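Side-chain contacts in putative GH105 family protein (Salmonella enterica subsp. enterica serovar Paratyphi A, PDB 3QWT), which is of unknown function but is probably a glycoside hydrolase of family GH105 with an alpha/alpha-toroid fold: residues 151-156 / 172-177; 117-122 / 178-183; 69-74 / 365-370; 329-334 / 338-343. All coordinates share one frame; numbering follows the deposited sequence.

Interaction 1: residues 151-156 / 172-177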
loop_
_atom_site.group_PDB
_atom_site.type_symbol
_atom_site.label_atom_id
_atom_site.label_comp_id
_atom_site.label_asym_id
_atom_site.label_seq_id
_atom_site.Cartn_x
_atom_site.Cartn_y
_atom_site.Cartn_z
ATOM N N GLY A 151 32.307 -14.626 -2.899
ATOM C CA GLY A 151 31.364 -14.513 -3.988
ATOM C C GLY A 151 31.645 -13.335 -4.888
ATOM O O GLY A 151 30.740 -12.799 -5.519
ATOM N N GLY A 152 32.909 -12.926 -4.950
ATOM C CA GLY A 152 33.302 -11.903 -5.898
ATOM C C GLY A 152 33.247 -12.459 -7.305
ATOM O O GLY A 152 33.548 -13.631 -7.536
HETATM N N MSE A 153 32.844 -11.631 -8.255
HETATM C CA MSE A 153 32.861 -12.052 -9.650
HETATM C C MSE A 153 34.298 -12.219 -10.143
HETATM O O MSE A 153 35.123 -11.306 -10.025
HETATM C CB MSE A 153 32.108 -11.060 -10.513
HETATM C CG MSE A 153 30.610 -11.129 -10.270
HETATM SE SE MSE A 153 29.664 -10.161 -11.644
HETATM C CE MSE A 153 27.909 -10.994 -11.463
ATOM N N GLN A 154 34.605 -13.399 -10.667
ATOM C CA GLN A 154 35.956 -13.668 -11.119
ATOM C C GLN A 154 36.111 -13.121 -12.529
ATOM O O GLN A 154 35.267 -13.374 -13.388
ATOM C CB GLN A 154 36.248 -15.163 -11.076
ATOM C CG GLN A 154 37.626 -15.538 -11.583
ATOM C CD GLN A 154 37.936 -16.984 -11.308
ATOM O OE1 GLN A 154 37.947 -17.428 -10.149
ATOM N NE2 GLN A 154 38.170 -17.743 -12.371
ATOM N N HIS A 155 37.166 -12.344 -12.764
ATOM C CA HIS A 155 37.362 -11.766 -14.088
ATOM C C HIS A 155 37.797 -12.831 -15.096
ATOM O O HIS A 155 38.932 -12.805 -15.582
ATOM C CB HIS A 155 38.363 -10.604 -14.059
ATOM C CG HIS A 155 38.381 -9.801 -15.324
ATOM N ND1 HIS A 155 37.479 -8.786 -15.573
ATOM C CD2 HIS A 155 39.173 -9.875 -16.419
ATOM C CE1 HIS A 155 37.728 -8.259 -16.759
ATOM N NE2 HIS A 155 38.750 -8.903 -17.294
ATOM N N ILE A 156 36.892 -13.764 -15.407
ATOM C CA ILE A 156 37.180 -14.798 -16.387
ATOM C C ILE A 156 36.948 -14.312 -17.817
ATOM O O ILE A 156 35.947 -13.678 -18.137
ATOM C CB ILE A 156 36.402 -16.106 -16.136
ATOM C CG1 ILE A 156 36.854 -17.186 -17.126
ATOM C CG2 ILE A 156 34.920 -15.883 -16.284
ATOM C CD1 ILE A 156 36.163 -18.517 -16.923
HETATM N N MSE A 172 32.429 -2.656 -15.648
HETATM C CA MSE A 172 31.868 -2.151 -16.890
HETATM C C MSE A 172 31.274 -3.263 -17.767
HETATM O O MSE A 172 30.185 -3.102 -18.337
HETATM C CB MSE A 172 32.934 -1.375 -17.681
HETATM C CG MSE A 172 32.490 -0.874 -19.053
HETATM SE SE MSE A 172 31.238 0.625 -18.947
HETATM C CE MSE A 172 29.713 -0.220 -19.825
HETATM N N MSE A 173 31.992 -4.378 -17.875
HETATM C CA MSE A 173 31.653 -5.432 -18.833
HETATM C C MSE A 173 30.558 -6.414 -18.387
HETATM O O MSE A 173 29.942 -7.059 -19.232
HETATM C CB MSE A 173 32.890 -6.236 -19.198
HETATM C CG MSE A 173 34.113 -5.395 -19.525
HETATM SE SE MSE A 173 33.743 -3.881 -20.689
HETATM C CE MSE A 173 35.429 -2.930 -20.352
ATOM N N THR A 174 30.336 -6.558 -17.080
ATOM C CA THR A 174 29.318 -7.497 -16.589
ATOM C C THR A 174 28.401 -6.919 -15.518
ATOM O O THR A 174 27.191 -7.105 -15.564
ATOM C CB THR A 174 29.949 -8.823 -16.072
ATOM O OG1 THR A 174 30.439 -9.567 -17.185
ATOM C CG2 THR A 174 28.927 -9.689 -15.358
ATOM N N VAL A 175 28.961 -6.230 -14.539
ATOM C CA VAL A 175 28.102 -5.710 -13.501
ATOM C C VAL A 175 27.051 -4.743 -14.038
ATOM O O VAL A 175 25.869 -4.909 -13.783
ATOM C CB VAL A 175 28.861 -5.013 -12.378
ATOM C CG1 VAL A 175 27.867 -4.671 -11.270
ATOM C CG2 VAL A 175 29.957 -5.908 -11.859
ATOM N N LEU A 176 27.474 -3.717 -14.759
ATOM C CA LEU A 176 26.513 -2.727 -15.209
ATOM C C LEU A 176 25.448 -3.362 -16.108
ATOM O O LEU A 176 24.267 -3.080 -15.951
ATOM C CB LEU A 176 27.210 -1.552 -15.899
ATOM C CG LEU A 176 26.256 -0.499 -16.460
ATOM C CD1 LEU A 176 25.357 0.061 -15.370
ATOM C CD2 LEU A 176 27.039 0.607 -17.098
ATOM N N PRO A 177 25.862 -4.224 -17.057
ATOM C CA PRO A 177 24.844 -4.909 -17.870
ATOM C C PRO A 177 23.866 -5.701 -17.016
ATOM O O PRO A 177 22.668 -5.710 -17.294
ATOM C CB PRO A 177 25.670 -5.857 -18.745
ATOM C CG PRO A 177 26.996 -5.168 -18.882
ATOM C CD PRO A 177 27.225 -4.411 -17.598
#
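Met153 turns CG away from its own carbonyl carbon (chi1 -71°) and then runs extended, which carries its selenium across to Thr174. Thr174 meets it with the methyl CG2, which its chi1 of -71° sets anti to the backbone N. The contact joins two parts of an alpha/alpha toroid: the loop between helix 131-143 and strand 165-167, and the early turns of helix 170-184. Met153 is present as selenomethionine. Its SE lies 3.8 Å from Thr174 CG2, and the two side chains approach at a slant. Further along the helix, Val175 CG2 sits 4.3 Å from the same SE. The selenium thus rests against two neighbouring residues of one helical turn. The contact is buried and apolar.

The helix is irregular here. A wider pi-type turn spans 172-175, and the helix kinks at Pro177, whose ring nitrogen carries no hydrogen to give to the turn before. Thr174 splits its two branches between different tasks. The methyl packs on the selenium, while OG1 hydrogen-bonds to the backbone O of Val109. The loop is held from several directions. Gln197 bonds to Gly151 O and Met153 N, and His155 stacks on Trp167. The NE2 of His155 also bonds to a glycerol, probably from the crystallisation liquor. At His155 the loop makes an inverse gamma turn, across which Ile156 N donates to Gln154 O at 2.6 Å.

Interaction 2: residues 117-122 / 178-183; sequences TLAYRY and LAKIGK
Lys180 and Tyr120 meet through the ring face, in a contact between helix 114-125 and helix 170-184 of the toroid. The two short segments run nearly parallel, at 21°, with their axes 9.4 Å apart.

The ring contacts are CH-pi and cation-pi. Lys180 leaves its backbone with CG anti to N, bends at chi2 (59°) and is then extended. This lays CE over the middle of the Tyr120 ring, 3.5 Å from the ring centroid. The lysine chain passes over the face, roughly at right angles to the line of the tyrosine side chain. NZ continues past the centre toward the CE2 side. It is 3.9 Å from the Tyr120 centroid and 32° off the ring normal, so the cation-pi contact is off-centre.

The apolar contacts gather on Ala119. Its CB lies 3.7 Å from Lys180 CG, and Ile181 CG1 is 4.0 Å from that same Ala119 CB. Ala119 and Ile181 also bring the two backbones closest.

The charged contact reaches one residue beyond the segment: Lys180 NZ forms a salt bridge with Glu123. A buried ammonium therefore has both a carboxylate and an aromatic face for company, which probably favours its charged form.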
loop_
_atom_site.group_PDB
_atom_site.type_symbol
_atom_site.label_atom_id
_atom_site.label_comp_id
_atom_site.label_asym_id
_atom_site.label_seq_id
_atom_site.Cartn_x
_atom_site.Cartn_y
_atom_site.Cartn_z
ATOM N N THR A 117 23.802 -2.900 -24.129
ATOM C CA THR A 117 23.147 -2.157 -25.207
ATOM C C THR A 117 21.902 -2.876 -25.719
ATOM O O THR A 117 20.886 -2.248 -26.040
ATOM C CB THR A 117 24.125 -1.871 -26.345
ATOM O OG1 THR A 117 25.214 -1.094 -25.833
ATOM C CG2 THR A 117 23.451 -1.109 -27.478
ATOM N N LEU A 118 21.980 -4.200 -25.777
ATOM C CA LEU A 118 20.841 -4.988 -26.198
ATOM C C LEU A 118 19.670 -4.760 -25.241
ATOM O O LEU A 118 18.502 -4.681 -25.662
ATOM C CB LEU A 118 21.199 -6.471 -26.236
ATOM C CG LEU A 118 20.125 -7.304 -26.934
ATOM C CD1 LEU A 118 19.961 -6.929 -28.426
ATOM C CD2 LEU A 118 20.393 -8.795 -26.746
ATOM N N ALA A 119 19.993 -4.646 -23.956
ATOM C CA ALA A 119 18.956 -4.416 -22.962
ATOM C C ALA A 119 18.196 -3.150 -23.312
ATOM O O ALA A 119 16.972 -3.138 -23.299
ATOM C CB ALA A 119 19.538 -4.338 -21.530
ATOM N N TYR A 120 18.925 -2.093 -23.647
ATOM C CA TYR A 120 18.288 -0.839 -24.007
ATOM C C TYR A 120 17.476 -0.976 -25.293
ATOM O O TYR A 120 16.416 -0.381 -25.435
ATOM C CB TYR A 120 19.320 0.266 -24.179
ATOM C CG TYR A 120 19.703 0.972 -22.903
ATOM C CD1 TYR A 120 20.915 0.689 -22.259
ATOM C CD2 TYR A 120 18.858 1.921 -22.333
ATOM C CE1 TYR A 120 21.277 1.347 -21.089
ATOM C CE2 TYR A 120 19.210 2.578 -21.162
ATOM C CZ TYR A 120 20.424 2.288 -20.546
ATOM O OH TYR A 120 20.780 2.936 -19.386
ATOM N N ARG A 121 17.977 -1.754 -26.239
ATOM C CA ARG A 121 17.254 -1.910 -27.491
ATOM C C ARG A 121 15.981 -2.722 -27.257
ATOM O O ARG A 121 14.936 -2.426 -27.828
ATOM C CB ARG A 121 18.138 -2.512 -28.597
ATOM C CG ARG A 121 19.269 -1.577 -29.080
ATOM C CD ARG A 121 18.730 -0.314 -29.759
ATOM N NE ARG A 121 18.030 -0.596 -31.014
ATOM C CZ ARG A 121 16.861 -0.066 -31.367
ATOM N NH1 ARG A 121 16.247 0.781 -30.556
ATOM N NH2 ARG A 121 16.296 -0.396 -32.528
ATOM N N TYR A 122 16.062 -3.734 -26.407
ATOM C CA TYR A 122 14.867 -4.502 -26.075
ATOM C C TYR A 122 13.851 -3.615 -25.370
ATOM O O TYR A 122 12.653 -3.712 -25.620
ATOM C CB TYR A 122 15.201 -5.707 -25.199
ATOM C CG TYR A 122 13.976 -6.460 -24.760
ATOM C CD1 TYR A 122 13.201 -7.160 -25.683
ATOM C CD2 TYR A 122 13.584 -6.467 -23.432
ATOM C CE1 TYR A 122 12.077 -7.836 -25.295
ATOM C CE2 TYR A 122 12.455 -7.146 -23.028
ATOM C CZ TYR A 122 11.705 -7.837 -23.964
ATOM O OH TYR A 122 10.575 -8.527 -23.573
ATOM N N LEU A 178 24.372 -6.363 -15.984
ATOM C CA LEU A 178 23.507 -7.157 -15.110
ATOM C C LEU A 178 22.485 -6.289 -14.372
ATOM O O LEU A 178 21.306 -6.603 -14.331
ATOM C CB LEU A 178 24.332 -7.959 -14.110
ATOM C CG LEU A 178 23.489 -8.697 -13.080
ATOM C CD1 LEU A 178 22.580 -9.765 -13.738
ATOM C CD2 LEU A 178 24.408 -9.316 -12.053
ATOM N N ALA A 179 22.956 -5.194 -13.795
ATOM C CA ALA A 179 22.091 -4.173 -13.217
ATOM C C ALA A 179 21.012 -3.705 -14.202
ATOM O O ALA A 179 19.833 -3.626 -13.860
ATOM C CB ALA A 179 22.929 -2.983 -12.783
ATOM N N LYS A 180 21.403 -3.381 -15.423
ATOM C CA LYS A 180 20.427 -2.804 -16.338
ATOM C C LYS A 180 19.339 -3.840 -16.625
ATOM O O LYS A 180 18.138 -3.541 -16.557
ATOM C CB LYS A 180 21.086 -2.293 -17.618
ATOM C CG LYS A 180 20.102 -1.949 -18.740
ATOM C CD LYS A 180 19.105 -0.877 -18.336
ATOM C CE LYS A 180 18.293 -0.387 -19.548
ATOM N NZ LYS A 180 17.224 0.634 -19.233
ATOM N N ILE A 181 19.768 -5.067 -16.886
ATOM C CA ILE A 181 18.828 -6.137 -17.197
ATOM C C ILE A 181 17.898 -6.403 -16.017
ATOM O O ILE A 181 16.710 -6.656 -16.206
ATOM C CB ILE A 181 19.568 -7.434 -17.601
ATOM C CG1 ILE A 181 20.375 -7.183 -18.871
ATOM C CG2 ILE A 181 18.578 -8.563 -17.841
ATOM C CD1 ILE A 181 21.062 -8.407 -19.404
ATOM N N GLY A 182 18.446 -6.329 -14.806
ATOM C CA GLY A 182 17.682 -6.558 -13.594
ATOM C C GLY A 182 16.546 -5.555 -13.477
ATOM O O GLY A 182 15.394 -5.915 -13.226
ATOM N N LYS A 183 16.874 -4.284 -13.664
ATOM C CA LYS A 183 15.856 -3.258 -13.720
ATOM C C LYS A 183 14.867 -3.546 -14.860
ATOM O O LYS A 183 13.657 -3.598 -14.646
ATOM C CB LYS A 183 16.514 -1.900 -13.890
ATOM C CG LYS A 183 17.236 -1.416 -12.635
ATOM C CD LYS A 183 16.217 -1.231 -11.487
ATOM C CE LYS A 183 16.861 -0.802 -10.182
ATOM N NZ LYS A 183 15.788 -0.393 -9.216
#

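Interaction 3: residues 69-74 / 365-370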
loop_
_atom_site.group_PDB
_atom_site.type_symbol
_atom_site.label_atom_id
_atom_site.label_comp_id
_atom_site.label_asym_id
_atom_site.label_seq_id
_atom_site.Cartn_x
_atom_site.Cartn_y
_atom_site.Cartn_z
ATOM N N HIS A 69 33.721 -4.287 -28.555
ATOM C CA HIS A 69 32.453 -4.046 -29.229
ATOM C C HIS A 69 31.373 -3.673 -28.226
ATOM O O HIS A 69 30.493 -2.869 -28.522
ATOM C CB HIS A 69 32.039 -5.291 -30.022
ATOM C CG HIS A 69 33.155 -5.862 -30.834
ATOM N ND1 HIS A 69 34.081 -6.737 -30.313
ATOM C CD2 HIS A 69 33.536 -5.631 -32.113
ATOM C CE1 HIS A 69 34.966 -7.048 -31.240
ATOM N NE2 HIS A 69 34.656 -6.387 -32.343
ATOM N N GLY A 70 31.455 -4.253 -27.035
ATOM C CA GLY A 70 30.494 -3.952 -25.982
ATOM C C GLY A 70 30.532 -2.468 -25.669
ATOM O O GLY A 70 29.504 -1.796 -25.645
ATOM N N VAL A 71 31.735 -1.955 -25.446
ATOM C CA VAL A 71 31.906 -0.542 -25.176
ATOM C C VAL A 71 31.515 0.270 -26.400
ATOM O O VAL A 71 30.806 1.270 -26.288
ATOM C CB VAL A 71 33.349 -0.202 -24.746
ATOM C CG1 VAL A 71 33.503 1.296 -24.608
ATOM C CG2 VAL A 71 33.670 -0.882 -23.423
ATOM N N GLY A 72 31.954 -0.173 -27.574
ATOM C CA GLY A 72 31.569 0.491 -28.809
ATOM C C GLY A 72 30.064 0.697 -28.943
ATOM O O GLY A 72 29.595 1.807 -29.185
ATOM N N LEU A 73 29.294 -0.374 -28.782
ATOM C CA LEU A 73 27.845 -0.270 -28.925
ATOM C C LEU A 73 27.244 0.720 -27.911
ATOM O O LEU A 73 26.272 1.413 -28.203
ATOM C CB LEU A 73 27.176 -1.653 -28.800
ATOM C CG LEU A 73 27.540 -2.711 -29.867
ATOM C CD1 LEU A 73 27.378 -4.132 -29.318
ATOM C CD2 LEU A 73 26.725 -2.541 -31.161
ATOM N N TYR A 74 27.814 0.780 -26.717
ATOM C CA TYR A 74 27.242 1.622 -25.666
ATOM C C TYR A 74 27.443 3.102 -26.003
ATOM O O TYR A 74 26.523 3.917 -25.895
ATOM C CB TYR A 74 27.875 1.268 -24.327
ATOM C CG TYR A 74 27.200 1.842 -23.116
ATOM C CD1 TYR A 74 25.826 1.761 -22.958
ATOM C CD2 TYR A 74 27.948 2.434 -22.104
ATOM C CE1 TYR A 74 25.209 2.272 -21.836
ATOM C CE2 TYR A 74 27.346 2.944 -20.981
ATOM C CZ TYR A 74 25.968 2.861 -20.847
ATOM O OH TYR A 74 25.358 3.367 -19.724
ATOM N N GLY A 365 38.189 2.855 -27.963
ATOM C CA GLY A 365 38.803 4.155 -28.145
ATOM C C GLY A 365 37.828 5.124 -28.786
ATOM O O GLY A 365 37.546 6.186 -28.243
ATOM N N GLN A 366 37.308 4.747 -29.949
ATOM C CA GLN A 366 36.309 5.545 -30.647
ATOM C C GLN A 366 35.042 5.721 -29.805
ATOM O O GLN A 366 34.447 6.799 -29.755
ATOM C CB GLN A 366 35.924 4.866 -31.964
ATOM C CG GLN A 366 37.104 4.472 -32.850
ATOM C CD GLN A 366 37.996 5.644 -33.174
ATOM O OE1 GLN A 366 39.166 5.680 -32.781
ATOM N NE2 GLN A 366 37.447 6.619 -33.888
ATOM N N ALA A 367 34.612 4.653 -29.157
ATOM C CA ALA A 367 33.338 4.705 -28.460
ATOM C C ALA A 367 33.439 5.665 -27.292
ATOM O O ALA A 367 32.571 6.512 -27.092
ATOM C CB ALA A 367 32.896 3.316 -28.003
HETATM N N MSE A 368 34.522 5.555 -26.538
HETATM C CA MSE A 368 34.688 6.427 -25.378
HETATM C C MSE A 368 34.767 7.899 -25.797
HETATM O O MSE A 368 34.192 8.767 -25.147
HETATM C CB MSE A 368 35.873 5.973 -24.528
HETATM C CG MSE A 368 35.581 4.635 -23.860
HETATM SE SE MSE A 368 37.186 3.648 -23.395
HETATM C CE MSE A 368 37.400 4.321 -21.563
ATOM N N ALA A 369 35.431 8.177 -26.914
ATOM C CA ALA A 369 35.379 9.530 -27.443
ATOM C C ALA A 369 33.923 9.969 -27.617
ATOM O O ALA A 369 33.559 11.087 -27.263
ATOM C CB ALA A 369 36.142 9.641 -28.752
HETATM N N MSE A 370 33.074 9.096 -28.147
HETATM C CA MSE A 370 31.715 9.550 -28.395
HETATM C C MSE A 370 30.892 9.592 -27.127
HETATM O O MSE A 370 29.989 10.410 -27.001
HETATM C CB MSE A 370 31.024 8.809 -29.561
HETATM C CG MSE A 370 30.814 7.313 -29.430
HETATM SE SE MSE A 370 30.392 6.528 -31.210
HETATM C CE MSE A 370 32.163 5.873 -31.626
#
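The backbone bond from Leu73 N to His69 O, 2.8 Å long, holds the helix turn that presents Val71 and Gly72 to Ala367. Ala367 CB of the facing helix lies 3.4 Å from Val71 O. The same methyl presses on the next residue, with Ala367 CB only 3.2 Å from Gly72 CA. This is tight packing of a methyl on bare backbone. Glycine has no side chain to hold the helices apart, and Gly72 and Ala367 have their CA atoms 4.6 Å from each other.

Helix 67-83 and helix 363-377 are far apart in sequence. The contact pairs an early helix with the last one, consistent with closure of the alpha/alpha toroid. The short segments run roughly parallel, at 28°, with axes 7.8 Å apart.

Val71 widens the contact. Its chi1 of 175° sets CG1 anti to the backbone N, where it touches two residues. Val71 CG1 is 4.0 Å from Ala367 CB, and Met368 CG, in a selenomethionine, lies at the same distance from Val71 CG1. Trp236 of helix 231-248 packs on both Val71 and Met368.

Interaction 4: residues 329-334 / 338-343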
loop_
_atom_site.group_PDB
_atom_site.type_symbol
_atom_site.label_atom_id
_atom_site.label_comp_id
_atom_site.label_asym_id
_atom_site.label_seq_id
_atom_site.Cartn_x
_atom_site.Cartn_y
_atom_site.Cartn_z
ATOM N N VAL A 329 39.410 16.412 -28.382
ATOM C CA VAL A 329 39.183 16.895 -29.725
ATOM C C VAL A 329 40.529 17.039 -30.434
ATOM O O VAL A 329 40.670 16.629 -31.581
ATOM C CB VAL A 329 38.417 18.227 -29.732
ATOM C CG1 VAL A 329 38.438 18.846 -31.125
ATOM C CG2 VAL A 329 36.992 18.011 -29.274
ATOM N N LYS A 330 41.520 17.589 -29.735
ATOM C CA LYS A 330 42.863 17.720 -30.300
ATOM C C LYS A 330 43.418 16.385 -30.779
ATOM O O LYS A 330 44.210 16.338 -31.724
ATOM C CB LYS A 330 43.824 18.351 -29.287
ATOM C CG LYS A 330 44.134 19.822 -29.545
ATOM C CD LYS A 330 42.854 20.643 -29.725
ATOM C CE LYS A 330 42.268 21.115 -28.393
ATOM N NZ LYS A 330 40.869 21.615 -28.543
ATOM N N HIS A 331 43.000 15.301 -30.137
ATOM C CA HIS A 331 43.567 13.992 -30.435
ATOM C C HIS A 331 42.739 13.156 -31.403
ATOM O O HIS A 331 43.037 11.986 -31.635
ATOM C CB HIS A 331 43.807 13.202 -29.153
ATOM C CG HIS A 331 45.021 13.632 -28.401
ATOM N ND1 HIS A 331 45.103 14.844 -27.752
ATOM C CD2 HIS A 331 46.207 13.012 -28.195
ATOM C CE1 HIS A 331 46.286 14.952 -27.174
ATOM N NE2 HIS A 331 46.974 13.853 -27.429
ATOM N N ILE A 332 41.691 13.746 -31.956
ATOM C CA ILE A 332 40.938 13.074 -32.998
ATOM C C ILE A 332 41.535 13.425 -34.370
ATOM O O ILE A 332 41.572 14.593 -34.766
ATOM C CB ILE A 332 39.450 13.428 -32.912
ATOM C CG1 ILE A 332 38.906 13.053 -31.525
ATOM C CG2 ILE A 332 38.670 12.720 -34.003
ATOM C CD1 ILE A 332 37.413 13.281 -31.355
ATOM N N SER A 333 42.035 12.418 -35.083
ATOM C CA SER A 333 42.717 12.662 -36.356
ATOM C C SER A 333 41.717 13.087 -37.438
ATOM O O SER A 333 40.513 12.983 -37.243
ATOM C CB SER A 333 43.522 11.432 -36.785
ATOM O OG SER A 333 42.797 10.622 -37.689
ATOM N N PRO A 334 42.212 13.608 -38.572
ATOM C CA PRO A 334 41.263 14.049 -39.602
ATOM C C PRO A 334 40.466 12.875 -40.171
ATOM O O PRO A 334 39.389 13.068 -40.729
ATOM C CB PRO A 334 42.165 14.671 -40.671
ATOM C CG PRO A 334 43.419 15.040 -39.941
ATOM C CD PRO A 334 43.599 13.971 -38.906
ATOM N N LEU A 338 40.810 8.174 -32.786
ATOM C CA LEU A 338 41.258 8.731 -31.519
ATOM C C LEU A 338 42.712 8.350 -31.341
ATOM O O LEU A 338 43.024 7.175 -31.176
ATOM C CB LEU A 338 40.412 8.214 -30.350
ATOM C CG LEU A 338 40.733 8.888 -29.011
ATOM C CD1 LEU A 338 40.528 10.380 -29.119
ATOM C CD2 LEU A 338 39.897 8.314 -27.858
ATOM N N LEU A 339 43.600 9.341 -31.374
ATOM C CA LEU A 339 45.034 9.067 -31.495
ATOM C C LEU A 339 45.675 8.167 -30.425
ATOM O O LEU A 339 45.987 7.008 -30.703
ATOM C CB LEU A 339 45.835 10.361 -31.700
ATOM C CG LEU A 339 45.600 10.971 -33.086
ATOM C CD1 LEU A 339 46.352 12.291 -33.265
ATOM C CD2 LEU A 339 45.964 9.965 -34.181
ATOM N N GLN A 340 45.881 8.681 -29.220
ATOM C CA GLN A 340 46.645 7.937 -28.217
ATOM C C GLN A 340 45.862 6.830 -27.487
ATOM O O GLN A 340 45.787 6.821 -26.258
ATOM C CB GLN A 340 47.220 8.905 -27.192
ATOM C CG GLN A 340 48.288 9.799 -27.736
ATOM C CD GLN A 340 49.668 9.206 -27.552
ATOM O OE1 GLN A 340 50.149 9.055 -26.428
ATOM N NE2 GLN A 340 50.311 8.862 -28.657
ATOM N N THR A 341 45.291 5.896 -28.236
ATOM C CA THR A 341 44.612 4.754 -27.640
ATOM C C THR A 341 45.583 3.584 -27.404
ATOM O O THR A 341 46.351 3.227 -28.294
ATOM C CB THR A 341 43.470 4.266 -28.554
ATOM O OG1 THR A 341 42.560 5.345 -28.816
ATOM C CG2 THR A 341 42.739 3.079 -27.923
ATOM N N SER A 342 45.541 2.987 -26.213
ATOM C CA SER A 342 46.337 1.792 -25.906
ATOM C C SER A 342 45.531 0.528 -26.165
ATOM O O SER A 342 44.317 0.487 -25.949
ATOM C CB SER A 342 46.834 1.788 -24.450
ATOM O OG SER A 342 45.762 1.641 -23.515
ATOM N N PHE A 343 46.228 -0.503 -26.623
ATOM C CA PHE A 343 45.626 -1.769 -27.002
ATOM C C PHE A 343 45.142 -2.500 -25.759
ATOM O O PHE A 343 45.441 -2.089 -24.642
ATOM C CB PHE A 343 46.643 -2.611 -27.772
ATOM C CG PHE A 343 46.120 -3.944 -28.201
ATOM C CD1 PHE A 343 45.059 -4.030 -29.088
ATOM C CD2 PHE A 343 46.679 -5.114 -27.709
ATOM C CE1 PHE A 343 44.567 -5.263 -29.484
ATOM C CE2 PHE A 343 46.192 -6.347 -28.098
ATOM C CZ PHE A 343 45.136 -6.422 -28.993
#
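A single beta bridge, between Ile332 and Leu338, closes the tight reversal of the chain that follows helix 318-330. His331 is where the chain leaves helical geometry. Its carbonyl O takes the one bond across the contact, from Leu339 N at 2.7 Å. The bond is straight: the N-H...O angle is 163°, and the donor lies almost in line with the carbonyl.

Side chains fill in round this bond. Leu339 lays CB and CG beside His331 O, and its CD2 reaches Ser333 CB at 3.9 Å. Ile332 CG1 meets Leu338 CD1, also at 3.9 Å. Leu338 points its CB away from the other segment, but chi1 of -173° and the bend after it swing CD1 back to that isoleucine. At the other end, Gln340 CG approaches the edge of the His331 ring, 3.9 Å from CD2 and near the ring plane.

Polar groups brace the turn from within and without. Ser333 OG bonds to Glu335 N, and His331 ND1 to Gly327 O. Leu338 N bonds to Gln366 OE1 on helix 363-377. Beyond the bridge, Gln340 centres an inverse gamma turn, with Thr341 N bonded to Leu339 O at 2.8 Å. Thr341 folds back as well: its OG1 donates to Leu338 O at 3.0 Å, from above the carbonyl plane.

Interactions 1 and 2 share helix 170-184, and their centres are 15 Å apart. They touch where Met153 CE packs on Leu178 CD2 at 3.9 Å. Interaction 3 is the most central, about 8 Å from the centre of the chain, and it touches all the others. Tyr74 CD2 meets Met172 CE of interaction 1 at 3.9 Å, and Tyr74 N lies 3.3 Å from Thr117 OG1 of interaction 2. Ala369 CB packs on Leu338 CD2 of interaction 4 at 4.1 Å. Interactions 1 and 4 lie on opposite sides of the chain's centre, about 28 Å apart between centres. The glycerol-bound His155 lies in the same loop as Met153, beside interaction 1.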